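Local coordinates for papain-like protease (Human betacoronavirus 2c EMC/2012, PDB 4RNA), which is a papain-like cysteine protease that probably cuts the viral polyprotein and, like its relatives, is likely also to remove ubiquitin from host proteins, at residues His280-Arg285 against Lys293-Thr298. Sequence-based numbering, arbitrary orientation.
Sequences HYVHAR and KFDSGT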
loop_
_atom_site.group_PDB
_atom_site.type_symbol
_atom_site.label_atom_id
_atom_site.label_comp_id
_atom_site.label_asym_id
_atom_site.label_seq_id
_atom_site.Cartn_x
_atom_site.Cartn_y
_atom_site.Cartn_z
ATOM N N HIS A 280 -5.519 16.156 -12.107
ATOM C CA HIS A 280 -6.904 16.037 -11.714
ATOM C C HIS A 280 -7.616 14.941 -12.478
ATOM O O HIS A 280 -7.461 14.833 -13.699
ATOM C CB HIS A 280 -7.526 17.394 -11.980
ATOM C CG HIS A 280 -8.969 17.449 -11.707
ATOM N ND1 HIS A 280 -9.496 17.043 -10.542
ATOM C CD2 HIS A 280 -10.021 17.875 -12.496
ATOM C CE1 HIS A 280 -10.826 17.190 -10.585
ATOM N NE2 HIS A 280 -11.144 17.710 -11.784
ATOM N N TYR A 281 -8.381 14.087 -11.782
ATOM C CA TYR A 281 -9.025 12.947 -12.438
ATOM C C TYR A 281 -10.458 13.292 -12.780
ATOM O O TYR A 281 -11.122 13.956 -11.998
ATOM C CB TYR A 281 -9.031 11.672 -11.546
ATOM C CG TYR A 281 -7.685 10.973 -11.463
ATOM C CD1 TYR A 281 -7.335 9.991 -12.392
ATOM C CD2 TYR A 281 -6.787 11.274 -10.456
ATOM C CE1 TYR A 281 -6.124 9.312 -12.315
ATOM C CE2 TYR A 281 -5.564 10.629 -10.373
ATOM C CZ TYR A 281 -5.240 9.645 -11.308
ATOM O OH TYR A 281 -4.031 8.977 -11.263
ATOM N N VAL A 282 -10.945 12.794 -13.918
ATOM C CA VAL A 282 -12.321 12.957 -14.307
ATOM C C VAL A 282 -12.836 11.610 -14.791
ATOM O O VAL A 282 -12.144 10.863 -15.527
ATOM C CB VAL A 282 -12.417 14.046 -15.417
ATOM C CG1 VAL A 282 -13.867 14.295 -15.861
ATOM C CG2 VAL A 282 -11.783 15.341 -14.924
ATOM N N HIS A 283 -14.062 11.266 -14.393
ATOM C CA HIS A 283 -14.640 9.988 -14.795
ATOM C C HIS A 283 -15.643 10.266 -15.905
ATOM O O HIS A 283 -16.455 11.186 -15.765
ATOM C CB HIS A 283 -15.354 9.310 -13.631
ATOM C CG HIS A 283 -16.036 7.990 -14.021
ATOM N ND1 HIS A 283 -15.352 6.900 -14.211
ATOM C CD2 HIS A 283 -17.370 7.676 -14.259
ATOM C CE1 HIS A 283 -16.153 5.865 -14.534
ATOM N NE2 HIS A 283 -17.416 6.329 -14.571
ATOM N N ALA A 284 -15.613 9.471 -16.986
ATOM C CA ALA A 284 -16.484 9.730 -18.125
ATOM C C ALA A 284 -17.340 8.503 -18.384
ATOM O O ALA A 284 -16.874 7.325 -18.269
ATOM C CB ALA A 284 -15.681 10.127 -19.385
ATOM N N ARG A 285 -18.609 8.745 -18.695
ATOM C CA ARG A 285 -19.491 7.622 -19.123
ATOM C C ARG A 285 -20.151 7.905 -20.464
ATOM O O ARG A 285 -20.359 9.070 -20.790
ATOM C CB ARG A 285 -20.595 7.386 -18.104
ATOM C CG ARG A 285 -20.056 7.300 -16.690
ATOM C CD ARG A 285 -20.866 6.301 -15.995
ATOM N NE ARG A 285 -20.296 5.945 -14.705
ATOM C CZ ARG A 285 -21.069 5.500 -13.723
ATOM N NH1 ARG A 285 -22.383 5.455 -13.925
ATOM N NH2 ARG A 285 -20.556 5.150 -12.544
ATOM N N LYS A 293 -19.132 13.701 -18.548
ATOM C CA LYS A 293 -17.890 13.931 -17.825
ATOM C C LYS A 293 -18.244 14.301 -16.397
ATOM O O LYS A 293 -18.827 15.365 -16.140
ATOM C CB LYS A 293 -17.082 15.088 -18.436
ATOM C CG LYS A 293 -16.835 14.962 -19.938
ATOM C CD LYS A 293 -17.049 16.309 -20.656
ATOM C CE LYS A 293 -15.794 17.150 -20.761
ATOM N NZ LYS A 293 -15.973 18.130 -21.890
ATOM N N PHE A 294 -17.893 13.419 -15.466
ATOM C CA PHE A 294 -18.229 13.579 -14.067
ATOM C C PHE A 294 -16.994 14.049 -13.355
ATOM O O PHE A 294 -16.073 13.259 -12.997
ATOM C CB PHE A 294 -18.707 12.260 -13.505
ATOM C CG PHE A 294 -20.051 11.836 -14.006
ATOM C CD1 PHE A 294 -21.209 12.309 -13.386
ATOM C CD2 PHE A 294 -20.179 10.932 -15.051
ATOM C CE1 PHE A 294 -22.461 11.922 -13.830
ATOM C CE2 PHE A 294 -21.422 10.531 -15.497
ATOM C CZ PHE A 294 -22.575 11.016 -14.878
ATOM N N ASP A 295 -16.924 15.348 -13.197
ATOM C CA ASP A 295 -15.762 15.923 -12.603
ATOM C C ASP A 295 -16.101 16.234 -11.157
ATOM O O ASP A 295 -16.573 17.343 -10.825
ATOM C CB ASP A 295 -15.331 17.174 -13.359
ATOM C CG ASP A 295 -14.150 17.853 -12.694
ATOM O OD1 ASP A 295 -13.663 17.316 -11.672
ATOM O OD2 ASP A 295 -13.711 18.924 -13.158
ATOM N N SER A 296 -15.877 15.230 -10.302
ATOM C CA SER A 296 -16.101 15.336 -8.851
ATOM C C SER A 296 -17.431 16.009 -8.424
ATOM O O SER A 296 -17.424 17.043 -7.733
ATOM C CB SER A 296 -14.878 15.985 -8.180
ATOM O OG SER A 296 -13.747 15.111 -8.240
ATOM N N GLY A 297 -18.555 15.418 -8.837
ATOM C CA GLY A 297 -19.859 15.912 -8.421
ATOM C C GLY A 297 -20.304 17.098 -9.277
ATOM O O GLY A 297 -21.068 17.939 -8.821
ATOM N N THR A 298 -19.778 17.164 -10.502
ATOM C CA THR A 298 -20.141 18.133 -11.553
ATOM C C THR A 298 -20.339 17.255 -12.808
ATOM O O THR A 298 -19.711 16.185 -12.894
ATOM C CB THR A 298 -18.977 19.152 -11.744
ATOM O OG1 THR A 298 -18.984 20.076 -10.648
ATOM C CG2 THR A 298 -19.058 19.934 -13.091
HETATM O O HOH W 1 -13.515 13.307 -10.635
#
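His280 and Asp295 meet at the mouth of the beta hairpin formed by strands 280-287 and 290-294. The pairing is consistent with the His-Asp part of a papain-like Cys-His-Asp triad, in which Cys113, modified in this crystal, would be the nucleophile. His280 NE2 donates to Asp295 OD1 at 2.6 Å. The bond is bent, with an N-H...O angle of 133°. The carboxylate oxygen lies near the imidazole plane, but the donor comes from above the carboxylate plane, and the two planes are turned 51° apart. Asp295 has its CG anti to the backbone N (chi1 176°), which brings the carboxylate to the NE2 edge of the ring. Beside this bond, Val282 CG2 lies 4.1 Å from Asp295 CG, while CG1 packs on Asp295 CB.

Further along, His283 and Phe294 form an antiparallel hydrogen-bonded pair. Phe294 N donates to His283 O at 2.7 Å, and His283 N donates to Phe294 O at 3.2 Å. Past Phe294 the chain leaves the strand and turns. A water bridges this turn to the other strand, bonding Tyr281 O at 2.8 Å and Ser296 OG at 3.0 Å.

The side chains of His283 and Phe294 share one face of the sheet. Arg285 CG lies 3.7 Å from Phe294 CE2, and the guanidinium is steeply inclined to the ring. Arg285 NE donates to His283 NE2 at 2.9 Å, with each group in the plane of the other. Asn269 holds ND1 of His283, so both ring nitrogens are bonded. Arg285 NH2 reaches Met120 O.

Helix 115-122 covers the face bearing His283 and Phe294. Lys293, on the other face, makes a cation-pi contact with Trp305. Strands 267-272 and 299-302 flank the hairpin, pairing with 280-287 and 290-294 respectively.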